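Local coordinates for peptide chain release factor subunit 1 (Aeropyrum pernix, PDB 3AGK), which probably directs termination of translation at the stop codons UAA, UAG and UGA, as a member of the eukaryotic release factor 1 family, at residues L133-E138 with A214-L219; D254-G259 with L263-M268; K269-V274 with M278-V283; M286-L291 with A315-L320. All coordinates share one frame; numbering follows the deposited sequence.

Contact 1: residues L133-E138 with A214-L219; sequences LEDMVE and AEKGVL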
loop_
_atom_site.group_PDB
_atom_site.type_symbol
_atom_site.label_atom_id
_atom_site.label_comp_id
_atom_site.label_asym_id
_atom_site.label_seq_id
_atom_site.Cartn_x
_atom_site.Cartn_y
_atom_site.Cartn_z
ATOM N N LEU A 133 -3.650 10.687 -5.155
ATOM C CA LEU A 133 -4.487 10.736 -3.953
ATOM C C LEU A 133 -4.043 9.725 -2.908
ATOM O O LEU A 133 -4.071 10.003 -1.703
ATOM C CB LEU A 133 -5.944 10.480 -4.323
ATOM C CG LEU A 133 -6.541 11.491 -5.300
ATOM C CD1 LEU A 133 -7.903 11.028 -5.827
ATOM C CD2 LEU A 133 -6.646 12.859 -4.635
ATOM N N GLU A 134 -3.645 8.546 -3.374
ATOM C CA GLU A 134 -3.193 7.492 -2.474
ATOM C C GLU A 134 -1.934 7.889 -1.721
ATOM O O GLU A 134 -1.662 7.365 -0.646
ATOM C CB GLU A 134 -2.949 6.190 -3.232
ATOM C CG GLU A 134 -4.181 5.634 -3.910
ATOM C CD GLU A 134 -4.053 4.153 -4.208
ATOM O OE1 GLU A 134 -3.915 3.791 -5.400
ATOM O OE2 GLU A 134 -4.090 3.354 -3.241
ATOM N N ASP A 135 -1.180 8.828 -2.281
ATOM C CA ASP A 135 0.088 9.233 -1.684
ATOM C C ASP A 135 -0.052 10.124 -0.445
ATOM O O ASP A 135 0.884 10.231 0.354
ATOM C CB ASP A 135 0.972 9.902 -2.734
ATOM C CG ASP A 135 1.649 8.896 -3.648
ATOM O OD1 ASP A 135 1.909 9.239 -4.817
ATOM O OD2 ASP A 135 1.917 7.762 -3.193
ATOM N N MET A 136 -1.213 10.758 -0.283
ATOM C CA MET A 136 -1.441 11.619 0.877
ATOM C C MET A 136 -2.459 11.005 1.828
ATOM O O MET A 136 -2.687 11.509 2.928
ATOM C CB MET A 136 -1.882 13.020 0.447
ATOM C CG MET A 136 -1.896 14.070 1.572
ATOM S SD MET A 136 -0.281 14.727 2.069
ATOM C CE MET A 136 -0.770 16.243 2.900
ATOM N N VAL A 137 -3.075 9.913 1.396
ATOM C CA VAL A 137 -3.916 9.121 2.280
ATOM C C VAL A 137 -3.002 8.119 2.976
ATOM O O VAL A 137 -3.406 7.376 3.874
ATOM C CB VAL A 137 -4.969 8.356 1.476
ATOM C CG1 VAL A 137 -4.341 7.154 0.801
ATOM C CG2 VAL A 137 -6.088 7.918 2.368
ATOM N N GLU A 138 -1.746 8.135 2.546
ATOM C CA GLU A 138 -0.791 7.092 2.862
ATOM C C GLU A 138 0.192 7.539 3.932
ATOM O O GLU A 138 0.916 8.518 3.746
ATOM C CB GLU A 138 -0.031 6.738 1.588
ATOM C CG GLU A 138 0.910 5.567 1.688
ATOM C CD GLU A 138 1.855 5.501 0.503
ATOM O OE1 GLU A 138 1.394 5.536 -0.662
ATOM O OE2 GLU A 138 3.070 5.422 0.744
ATOM N N ALA A 214 11.265 7.078 -1.807
ATOM C CA ALA A 214 12.062 7.895 -0.902
ATOM C C ALA A 214 11.912 9.371 -1.246
ATOM O O ALA A 214 11.917 10.241 -0.363
ATOM C CB ALA A 214 13.520 7.482 -0.950
ATOM N N GLU A 215 11.771 9.653 -2.532
ATOM C CA GLU A 215 11.597 11.021 -2.965
ATOM C C GLU A 215 10.223 11.558 -2.598
ATOM O O GLU A 215 10.100 12.718 -2.210
ATOM C CB GLU A 215 11.847 11.126 -4.455
ATOM C CG GLU A 215 13.258 10.726 -4.794
ATOM C CD GLU A 215 13.787 11.467 -5.973
ATOM O OE1 GLU A 215 14.797 12.182 -5.815
ATOM O OE2 GLU A 215 13.185 11.340 -7.056
ATOM N N LYS A 216 9.196 10.718 -2.712
ATOM C CA LYS A 216 7.850 11.113 -2.299
ATOM C C LYS A 216 7.749 11.269 -0.786
ATOM O O LYS A 216 6.712 11.684 -0.284
ATOM C CB LYS A 216 6.800 10.095 -2.756
ATOM C CG LYS A 216 6.505 10.075 -4.245
ATOM C CD LYS A 216 5.345 9.128 -4.546
ATOM C CE LYS A 216 5.441 7.856 -3.702
ATOM N NZ LYS A 216 4.291 6.918 -3.894
ATOM N N GLY A 217 8.804 10.903 -0.060
ATOM C CA GLY A 217 8.804 10.988 1.397
ATOM C C GLY A 217 8.142 9.823 2.121
ATOM O O GLY A 217 8.165 9.734 3.346
ATOM N N VAL A 218 7.544 8.933 1.341
ATOM C CA VAL A 218 6.900 7.731 1.835
ATOM C C VAL A 218 7.881 6.720 2.441
ATOM O O VAL A 218 7.570 6.056 3.437
ATOM C CB VAL A 218 6.157 7.043 0.687
ATOM C CG1 VAL A 218 5.735 5.656 1.094
ATOM C CG2 VAL A 218 4.966 7.881 0.256
ATOM N N LEU A 219 9.054 6.578 1.827
ATOM C CA LEU A 219 10.043 5.625 2.320
ATOM C C LEU A 219 10.835 6.243 3.454
ATOM O O LEU A 219 11.474 7.274 3.271
ATOM C CB LEU A 219 11.007 5.189 1.207
ATOM C CG LEU A 219 11.718 3.844 1.391
ATOM C CD1 LEU A 219 10.691 2.710 1.422
ATOM C CD2 LEU A 219 12.757 3.590 0.263
#
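Asp135 and Lys216 meet at about a right angle, the lysine chain running in across the end of the aspartate so that its ammonium group lies beside one carboxylate oxygen. NZ of Lys216 donates to OD2 of Asp135 at 2.6 Å, a salt bridge in which the nitrogen comes from above the carboxylate plane, 39° out of it. The grip is lopsided: OD1 of Asp135 lies 3.5 Å from Lys216 NZ and 3.4 Å from the CD methylene of Lys216. A bend at chi3 (-40°) turns the last part of the lysine toward Asp135, and the long aliphatic arm lets an amine on this turn cross to the facing one. Gly217 follows with positive phi in a Schellman motif, which ends helix 188-215 and starts the chain toward strand 219-226.

Glu138, with an extended chain, faces Val218, but their modelled approach is too close to be trusted in detail. OE1 of Glu138 stands 4.6 Å from Lys216 NZ, beyond a salt bridge but of favourable sign. The one trustworthy direct link between these parts of the chain, assigned to eRF1 domains 1 and 2, is therefore the bridge from Asp135 to Lys216, to which Glu138, at its greater distance, may add a weaker favourable field.

Contact 2: residues D254-G259 with L263-M268; sequences DVAYQG and LKEAVM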
loop_
_atom_site.group_PDB
_atom_site.type_symbol
_atom_site.label_atom_id
_atom_site.label_comp_id
_atom_site.label_asym_id
_atom_site.label_seq_id
_atom_site.Cartn_x
_atom_site.Cartn_y
_atom_site.Cartn_z
ATOM N N ASP A 254 21.061 -10.612 9.655
ATOM C CA ASP A 254 21.344 -11.979 9.230
ATOM C C ASP A 254 20.067 -12.760 9.044
ATOM O O ASP A 254 19.267 -12.911 9.962
ATOM C CB ASP A 254 22.251 -12.689 10.234
ATOM C CG ASP A 254 23.586 -12.002 10.373
ATOM O OD1 ASP A 254 24.415 -12.143 9.437
ATOM O OD2 ASP A 254 23.793 -11.301 11.392
ATOM N N VAL A 255 19.882 -13.258 7.838
ATOM C CA VAL A 255 18.665 -13.940 7.469
ATOM C C VAL A 255 19.077 -15.078 6.550
ATOM O O VAL A 255 20.014 -14.941 5.771
ATOM C CB VAL A 255 17.749 -12.936 6.757
ATOM C CG1 VAL A 255 17.018 -13.553 5.625
ATOM C CG2 VAL A 255 16.817 -12.271 7.758
ATOM N N ALA A 256 18.378 -16.198 6.647
ATOM C CA ALA A 256 18.745 -17.405 5.933
ATOM C C ALA A 256 18.040 -17.572 4.591
ATOM O O ALA A 256 18.548 -18.253 3.702
ATOM C CB ALA A 256 18.489 -18.640 6.816
ATOM N N TYR A 257 16.871 -16.964 4.441
ATOM C CA TYR A 257 16.038 -17.244 3.273
ATOM C C TYR A 257 15.819 -16.040 2.370
ATOM O O TYR A 257 16.153 -14.910 2.728
ATOM C CB TYR A 257 14.686 -17.813 3.709
ATOM C CG TYR A 257 14.789 -19.129 4.436
ATOM C CD1 TYR A 257 14.729 -19.185 5.823
ATOM C CD2 TYR A 257 14.970 -20.319 3.733
ATOM C CE1 TYR A 257 14.834 -20.394 6.496
ATOM C CE2 TYR A 257 15.071 -21.531 4.396
ATOM C CZ TYR A 257 15.001 -21.564 5.776
ATOM O OH TYR A 257 15.111 -22.771 6.430
ATOM N N GLN A 258 15.266 -16.305 1.189
ATOM C CA GLN A 258 14.913 -15.287 0.213
ATOM C C GLN A 258 13.403 -15.301 0.083
ATOM O O GLN A 258 12.731 -15.997 0.838
ATOM C CB GLN A 258 15.570 -15.602 -1.145
ATOM C CG GLN A 258 17.085 -15.454 -1.147
ATOM C CD GLN A 258 17.549 -14.053 -1.512
ATOM O OE1 GLN A 258 16.749 -13.214 -1.921
ATOM N NE2 GLN A 258 18.850 -13.800 -1.382
ATOM N N GLY A 259 12.861 -14.533 -0.857
ATOM C CA GLY A 259 11.422 -14.486 -1.044
ATOM C C GLY A 259 10.666 -13.928 0.158
ATOM O O GLY A 259 11.260 -13.342 1.069
ATOM N N LEU A 263 11.990 -12.034 3.745
ATOM C CA LEU A 263 11.517 -10.680 4.025
ATOM C C LEU A 263 10.915 -10.598 5.424
ATOM O O LEU A 263 11.196 -9.661 6.192
ATOM C CB LEU A 263 10.455 -10.271 3.004
ATOM C CG LEU A 263 10.907 -9.910 1.591
ATOM C CD1 LEU A 263 9.704 -9.525 0.736
ATOM C CD2 LEU A 263 11.926 -8.768 1.648
ATOM N N LYS A 264 10.087 -11.589 5.744
ATOM C CA LYS A 264 9.486 -11.687 7.073
ATOM C C LYS A 264 10.577 -11.777 8.121
ATOM O O LYS A 264 10.560 -11.035 9.108
ATOM C CB LYS A 264 8.557 -12.902 7.178
ATOM C CG LYS A 264 7.919 -13.098 8.578
ATOM C CD LYS A 264 6.944 -14.267 8.544
ATOM C CE LYS A 264 6.120 -14.369 9.792
ATOM N NZ LYS A 264 4.989 -15.332 9.591
ATOM N N GLU A 265 11.534 -12.681 7.904
ATOM C CA GLU A 265 12.623 -12.871 8.856
ATOM C C GLU A 265 13.413 -11.578 9.107
ATOM O O GLU A 265 13.740 -11.253 10.248
ATOM C CB GLU A 265 13.569 -13.999 8.434
ATOM C CG GLU A 265 14.760 -14.130 9.395
ATOM C CD GLU A 265 15.572 -15.414 9.233
ATOM O OE1 GLU A 265 15.662 -15.949 8.102
ATOM O OE2 GLU A 265 16.135 -15.873 10.259
ATOM N N ALA A 266 13.694 -10.829 8.048
ATOM C CA ALA A 266 14.443 -9.584 8.185
ATOM C C ALA A 266 13.663 -8.545 8.991
ATOM O O ALA A 266 14.221 -7.824 9.823
ATOM C CB ALA A 266 14.789 -9.035 6.837
ATOM N N VAL A 267 12.367 -8.458 8.718
ATOM C CA VAL A 267 11.509 -7.535 9.438
ATOM C C VAL A 267 11.389 -7.918 10.926
ATOM O O VAL A 267 11.497 -7.068 11.808
ATOM C CB VAL A 267 10.121 -7.411 8.745
ATOM C CG1 VAL A 267 9.165 -6.568 9.581
ATOM C CG2 VAL A 267 10.294 -6.800 7.340
ATOM N N MET A 268 11.183 -9.198 11.207
ATOM C CA MET A 268 11.119 -9.618 12.594
ATOM C C MET A 268 12.431 -9.341 13.323
ATOM O O MET A 268 12.426 -9.084 14.514
ATOM C CB MET A 268 10.736 -11.097 12.729
ATOM C CG MET A 268 9.379 -11.444 12.119
ATOM S SD MET A 268 7.997 -10.472 12.794
ATOM C CE MET A 268 7.999 -10.947 14.540
#
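Two N-H...O hydrogen bonds of equal length cross this contact: Ala256 N donates to Glu265 OE1 at 3.1 Å, and Leu263 N to Gly259 O at 3.1 Å. The second is the i to i+4 bond of the first turn of helix 259-269; the first ties the loop to the helix. That bond is nearly straight (166° at the hydrogen), yet it reaches the carboxylate from above, 49° out of its plane. Glu265 can offer the oxygen because its chain is extended and CG lies opposite the backbone N (chi1 176°), carrying the carboxylate back from the helix to the loop.

Val255 comes from the other direction and lays CG2 against the methylenes of that glutamate, an unusually short 3.2 Å from Glu265 CG. The same methyl touches Ala266 CB at 3.9 Å, where a small residue lets the loop lie close to the helix. Gly259, with positive phi, turns the chain into the helix, and Leu263 is directed onto Ile145, Ile147, Leu163 and Val165. Gln258 OE1 and Gly259 N both bond to Thr154 OG1. A short edge strand, a loop pinned by a helix glutamate, and a helix whose apolar side lies on the sheet make up the strand-loop-helix unit of an alpha/beta domain, here eRF1 domain 2.

Contact 3: residues K269-V274 with M278-V283; sequences KAEKVV and MYRDAV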
loop_
_atom_site.group_PDB
_atom_site.type_symbol
_atom_site.label_atom_id
_atom_site.label_comp_id
_atom_site.label_asym_id
_atom_site.label_seq_id
_atom_site.Cartn_x
_atom_site.Cartn_y
_atom_site.Cartn_z
ATOM N N LYS A 269 13.558 -9.402 12.622
ATOM C CA LYS A 269 14.844 -9.304 13.311
ATOM C C LYS A 269 15.371 -7.891 13.362
ATOM O O LYS A 269 16.304 -7.608 14.109
ATOM C CB LYS A 269 15.879 -10.232 12.684
ATOM C CG LYS A 269 15.646 -11.675 13.022
ATOM C CD LYS A 269 16.632 -12.586 12.333
ATOM C CE LYS A 269 18.004 -12.525 12.971
ATOM N NZ LYS A 269 18.762 -13.782 12.665
ATOM N N ALA A 270 14.781 -7.005 12.565
ATOM C CA ALA A 270 15.198 -5.602 12.540
ATOM C C ALA A 270 14.587 -4.847 13.728
ATOM O O ALA A 270 13.861 -3.864 13.571
ATOM C CB ALA A 270 14.800 -4.952 11.225
ATOM N N GLU A 271 14.894 -5.308 14.924
ATOM C CA GLU A 271 14.202 -4.792 16.100
ATOM C C GLU A 271 14.409 -3.290 16.345
ATOM O O GLU A 271 13.626 -2.653 17.054
ATOM C CB GLU A 271 14.532 -5.644 17.328
ATOM C CG GLU A 271 13.638 -6.882 17.421
ATOM C CD GLU A 271 14.393 -8.164 17.731
ATOM O OE1 GLU A 271 13.847 -8.996 18.491
ATOM O OE2 GLU A 271 15.518 -8.345 17.213
ATOM N N LYS A 272 15.434 -2.712 15.725
ATOM C CA LYS A 272 15.702 -1.289 15.922
ATOM C C LYS A 272 14.949 -0.370 14.957
ATOM O O LYS A 272 15.005 0.850 15.092
ATOM C CB LYS A 272 17.210 -0.995 15.913
ATOM C CG LYS A 272 17.920 -1.331 17.228
ATOM C CD LYS A 272 17.131 -0.802 18.428
ATOM C CE LYS A 272 17.892 -0.950 19.753
ATOM N NZ LYS A 272 18.469 0.343 20.248
ATOM N N VAL A 273 14.233 -0.938 13.990
ATOM C CA VAL A 273 13.432 -0.095 13.103
ATOM C C VAL A 273 11.971 0.018 13.558
ATOM O O VAL A 273 11.249 -0.973 13.655
ATOM C CB VAL A 273 13.614 -0.435 11.586
ATOM C CG1 VAL A 273 14.364 -1.740 11.387
ATOM C CG2 VAL A 273 12.290 -0.383 10.813
ATOM N N VAL A 274 11.565 1.249 13.845
ATOM C CA VAL A 274 10.301 1.537 14.524
ATOM C C VAL A 274 9.097 1.292 13.625
ATOM O O VAL A 274 8.057 0.818 14.087
ATOM C CB VAL A 274 10.247 3.011 14.955
ATOM C CG1 VAL A 274 8.858 3.370 15.412
ATOM C CG2 VAL A 274 11.255 3.274 16.045
ATOM N N MET A 278 4.485 -2.410 13.938
ATOM C CA MET A 278 3.120 -2.804 13.677
ATOM C C MET A 278 3.057 -4.215 13.074
ATOM O O MET A 278 2.193 -5.018 13.433
ATOM C CB MET A 278 2.447 -1.784 12.777
ATOM C CG MET A 278 0.981 -2.031 12.573
ATOM S SD MET A 278 0.203 -0.690 11.649
ATOM C CE MET A 278 -1.097 -1.595 10.824
ATOM N N TYR A 279 3.997 -4.515 12.182
ATOM C CA TYR A 279 4.098 -5.833 11.565
ATOM C C TYR A 279 4.540 -6.887 12.585
ATOM O O TYR A 279 3.960 -7.972 12.653
ATOM C CB TYR A 279 5.076 -5.799 10.366
ATOM C CG TYR A 279 5.166 -7.130 9.656
ATOM C CD1 TYR A 279 6.119 -8.064 10.023
ATOM C CD2 TYR A 279 4.255 -7.475 8.677
ATOM C CE1 TYR A 279 6.197 -9.290 9.403
ATOM C CE2 TYR A 279 4.315 -8.709 8.051
ATOM C CZ TYR A 279 5.295 -9.618 8.424
ATOM O OH TYR A 279 5.373 -10.860 7.819
ATOM N N ARG A 280 5.569 -6.578 13.368
ATOM C CA ARG A 280 5.997 -7.500 14.410
ATOM C C ARG A 280 4.841 -7.776 15.395
ATOM O O ARG A 280 4.657 -8.903 15.851
ATOM C CB ARG A 280 7.212 -6.965 15.169
ATOM C CG ARG A 280 8.571 -7.096 14.458
ATOM C CD ARG A 280 9.712 -6.925 15.481
ATOM N NE ARG A 280 10.629 -5.853 15.127
ATOM C CZ ARG A 280 10.324 -4.563 15.174
ATOM N NH1 ARG A 280 9.113 -4.192 15.546
ATOM N NH2 ARG A 280 11.218 -3.646 14.834
ATOM N N ASP A 281 4.056 -6.751 15.710
ATOM C CA ASP A 281 2.925 -6.944 16.622
ATOM C C ASP A 281 1.930 -7.950 16.067
ATOM O O ASP A 281 1.475 -8.844 16.781
ATOM C CB ASP A 281 2.236 -5.616 16.918
ATOM C CG ASP A 281 3.077 -4.706 17.802
ATOM O OD1 ASP A 281 4.042 -5.192 18.454
ATOM O OD2 ASP A 281 2.771 -3.496 17.838
ATOM N N ALA A 282 1.620 -7.823 14.777
ATOM C CA ALA A 282 0.665 -8.721 14.148
ATOM C C ALA A 282 1.209 -10.149 14.153
ATOM O O ALA A 282 0.503 -11.082 14.517
ATOM C CB ALA A 282 0.342 -8.261 12.727
ATOM N N VAL A 283 2.474 -10.307 13.768
ATOM C CA VAL A 283 3.111 -11.616 13.762
ATOM C C VAL A 283 3.207 -12.204 15.175
ATOM O O VAL A 283 2.848 -13.362 15.406
ATOM C CB VAL A 283 4.533 -11.568 13.125
ATOM C CG1 VAL A 283 5.289 -12.847 13.413
ATOM C CG2 VAL A 283 4.453 -11.332 11.608
HETATM O O HOH W 1 5.096 0.368 13.074
#
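Arg280 starts beside its own backbone N (chi1 -78°) and then kinks at chi3 (-123°), and this pair of torsions swings its guanidinium group off helix 277-294 and into the curve of the loop formed by Ala270 to Val273. NH2 of Arg280 is the atom that does the gripping. It gives one bond to Ala270 O at 2.9 Å, with the oxygen almost in the guanidinium plane, and a second to Val273 O, also at 2.9 Å but more bent (137° at the hydrogen).

Ala270 O is itself doubly used. Val273 N donates to it at 3.0 Å, closing a type I turn, while Arg280 NH2 reaches it from the opposite face of the carbonyl plane. Ala270 is also the centre of an inverse gamma turn, where the chain leaves helix 259-269, and its small methyl packs on Ile223 of strand 219-226. Glu271 crosses the arginine at about a right angle, touching it with a methylene: CG of Glu271 is 3.9 Å from Arg280 NE, and Met268 also packs on the arginine. Farther along the loop one water spans the gap, donating to Val274 O at 3.2 Å and accepting from Met278 N at 3.0 Å.

An arginine suits this place because one NH2 carries two hydrogens and can bond two carbonyls. NE is buried with no partner in the model, and OE1 of Glu271 is 5.6 Å from it, too far to bond. The charge is probably stabilised in part by carbonyl dipoles, while the two NH2 bonds, with that from Val273 N to Ala270 O, hold the turn between the two helices in shape.

Contact 4: residues M286-L291 with A315-L320; sequences MEEFKL and AVKTLL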
loop_
_atom_site.group_PDB
_atom_site.type_symbol
_atom_site.label_atom_id
_atom_site.label_comp_id
_atom_site.label_asym_id
_atom_site.label_seq_id
_atom_site.Cartn_x
_atom_site.Cartn_y
_atom_site.Cartn_z
ATOM N N MET A 286 -0.229 -13.442 16.343
ATOM C CA MET A 286 -0.570 -14.718 15.701
ATOM C C MET A 286 0.148 -15.914 16.330
ATOM O O MET A 286 -0.452 -16.959 16.572
ATOM C CB MET A 286 -0.248 -14.671 14.215
ATOM C CG MET A 286 -1.457 -14.508 13.345
ATOM S SD MET A 286 -2.624 -15.886 13.401
ATOM C CE MET A 286 -4.046 -14.973 12.857
ATOM N N GLU A 287 1.441 -15.755 16.582
ATOM C CA GLU A 287 2.220 -16.804 17.227
ATOM C C GLU A 287 1.786 -17.071 18.667
ATOM O O GLU A 287 1.663 -18.227 19.075
ATOM C CB GLU A 287 3.713 -16.483 17.164
ATOM C CG GLU A 287 4.267 -16.505 15.753
ATOM C CD GLU A 287 5.725 -16.085 15.698
ATOM O OE1 GLU A 287 6.288 -16.036 14.579
ATOM O OE2 GLU A 287 6.304 -15.800 16.775
ATOM N N GLU A 288 1.560 -16.016 19.441
ATOM C CA GLU A 288 1.059 -16.197 20.797
ATOM C C GLU A 288 -0.271 -16.969 20.781
ATOM O O GLU A 288 -0.465 -17.909 21.548
ATOM C CB GLU A 288 0.881 -14.852 21.499
ATOM C CG GLU A 288 0.298 -14.956 22.899
ATOM C CD GLU A 288 0.170 -13.604 23.591
ATOM O OE1 GLU A 288 0.439 -12.568 22.948
ATOM O OE2 GLU A 288 -0.210 -13.578 24.780
ATOM N N PHE A 289 -1.172 -16.564 19.891
ATOM C CA PHE A 289 -2.451 -17.231 19.724
ATOM C C PHE A 289 -2.233 -18.724 19.445
ATOM O O PHE A 289 -2.884 -19.574 20.045
ATOM C CB PHE A 289 -3.264 -16.537 18.610
ATOM C CG PHE A 289 -4.516 -17.278 18.189
ATOM C CD1 PHE A 289 -5.605 -17.380 19.038
ATOM C CD2 PHE A 289 -4.604 -17.856 16.930
ATOM C CE1 PHE A 289 -6.755 -18.057 18.652
ATOM C CE2 PHE A 289 -5.747 -18.525 16.532
ATOM C CZ PHE A 289 -6.833 -18.623 17.393
ATOM N N LYS A 290 -1.302 -19.045 18.551
ATOM C CA LYS A 290 -1.110 -20.437 18.157
ATOM C C LYS A 290 -0.467 -21.275 19.262
ATOM O O LYS A 290 -0.813 -22.438 19.443
ATOM C CB LYS A 290 -0.310 -20.533 16.861
ATOM C CG LYS A 290 -0.743 -21.696 15.987
ATOM C CD LYS A 290 -0.649 -23.032 16.739
ATOM C CE LYS A 290 -1.698 -24.032 16.282
ATOM N NZ LYS A 290 -1.780 -25.200 17.206
ATOM N N LEU A 291 0.452 -20.668 20.002
ATOM C CA LEU A 291 1.083 -21.295 21.160
ATOM C C LEU A 291 0.052 -21.718 22.223
ATOM O O LEU A 291 0.132 -22.808 22.792
ATOM C CB LEU A 291 2.101 -20.323 21.768
ATOM C CG LEU A 291 3.364 -20.864 22.439
ATOM C CD1 LEU A 291 3.954 -22.001 21.625
ATOM C CD2 LEU A 291 4.391 -19.750 22.631
ATOM N N ALA A 315 -12.400 -9.655 29.518
ATOM C CA ALA A 315 -11.489 -10.802 29.591
ATOM C C ALA A 315 -10.471 -10.900 28.432
ATOM O O ALA A 315 -9.505 -11.674 28.505
ATOM C CB ALA A 315 -12.298 -12.079 29.671
ATOM N N VAL A 316 -10.669 -10.116 27.376
ATOM C CA VAL A 316 -9.802 -10.229 26.193
ATOM C C VAL A 316 -8.655 -9.210 26.180
ATOM O O VAL A 316 -8.893 -8.009 26.166
ATOM C CB VAL A 316 -10.612 -10.064 24.880
ATOM C CG1 VAL A 316 -9.718 -10.356 23.645
ATOM C CG2 VAL A 316 -11.833 -10.954 24.896
ATOM N N LYS A 317 -7.411 -9.670 26.163
ATOM C CA LYS A 317 -6.313 -8.704 26.027
ATOM C C LYS A 317 -6.066 -8.278 24.580
ATOM O O LYS A 317 -5.827 -7.103 24.306
ATOM C CB LYS A 317 -5.015 -9.161 26.706
ATOM C CG LYS A 317 -4.249 -10.232 25.998
ATOM C CD LYS A 317 -2.852 -10.337 26.595
ATOM C CE LYS A 317 -1.978 -11.271 25.777
ATOM N NZ LYS A 317 -0.522 -11.019 25.989
ATOM N N THR A 318 -6.142 -9.221 23.646
ATOM C CA THR A 318 -6.020 -8.850 22.237
ATOM C C THR A 318 -7.032 -9.569 21.361
ATOM O O THR A 318 -7.193 -10.796 21.433
ATOM C CB THR A 318 -4.580 -9.061 21.663
ATOM O OG1 THR A 318 -4.346 -10.453 21.445
ATOM C CG2 THR A 318 -3.520 -8.522 22.604
ATOM N N LEU A 319 -7.709 -8.782 20.532
ATOM C CA LEU A 319 -8.644 -9.296 19.537
ATOM C C LEU A 319 -7.958 -9.366 18.174
ATOM O O LEU A 319 -7.484 -8.353 17.664
ATOM C CB LEU A 319 -9.849 -8.361 19.442
ATOM C CG LEU A 319 -11.065 -8.799 18.632
ATOM C CD1 LEU A 319 -11.535 -10.159 19.097
ATOM C CD2 LEU A 319 -12.192 -7.784 18.757
ATOM N N LEU A 320 -7.901 -10.558 17.591
ATOM C CA LEU A 320 -7.316 -10.740 16.264
ATOM C C LEU A 320 -8.438 -10.820 15.254
ATOM O O LEU A 320 -9.299 -11.704 15.355
ATOM C CB LEU A 320 -6.501 -12.025 16.200
ATOM C CG LEU A 320 -5.219 -12.093 17.016
ATOM C CD1 LEU A 320 -5.086 -13.439 17.681
ATOM C CD2 LEU A 320 -4.054 -11.841 16.103
#
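Phe289 and Leu320 form the closely packed side of this contact. CD1 of Leu320 lies 3.7 Å from Phe289 CB and 3.9 Å from Phe289 CG, so the methyl rests at the root of the aromatic side chain and not against the middle of its ring. Its other methyl, CD2, is 4.2 Å from the backbone N of Met286. These residues are buried, and bulky apolar chains suit them: Phe355 lies against both Met286 and Leu320, and Phe289 makes an edge-to-face pair with Phe359, so that helix 352-359 continues the same hydrophobic layer.

At the adjoining residue of the helix, turned to a different side, the character changes. Glu288 and Lys317, both partly exposed, approach from opposite directions with extended chains and meet at their ends, NZ and CE of Lys317 lying against OE2 of Glu288. NZ of Lys317 donates at 2.8 Å to Glu288 OE2, which accepts through its syn lone pair, while Glu288 OE1 is 3.5 Å away from the same nitrogen. The lysine sets out from a cramped first torsion (chi1 75°), yet its straight chain still spans the distance to the helix. Long flexible residues are well placed here, where the backbones are separated and only a reach of many bonds can link them. A classic beta bulge, interrupting strand 316-322, puts Lys317 and Thr318 together opposite Ile365.

Helix 277-294 thus lies with helix 352-359 on one side of a mixed sheet, while Val316 and Leu319 pack on helix 304-312 from the other, the layered alpha/beta sandwich of eRF1 domain 3.

The four contacts follow one another along the chain without interleaving. Contacts 2 and 3 touch, their centres about 12 Å apart: Lys269 NZ meets Asp254 O at 2.9 Å in a probable hydrogen bond, and Val267 CG1 lies 3.4 Å from Tyr279 CD1, packing helix 259-269 on helix 277-294. That second helix carries on from contact 3 into contact 4, its centre about 17 Å from that of contact 3, and so joins the domain 2 region to the domain 3 sheet. Contact 1 stands apart, its centre about 25 Å from that of contact 2 and 32 Å from that of contact 4. Contacts 2 and 4 are internal to domains 2 and 3, whereas contacts 1 and 3 each link parts assigned to different domains.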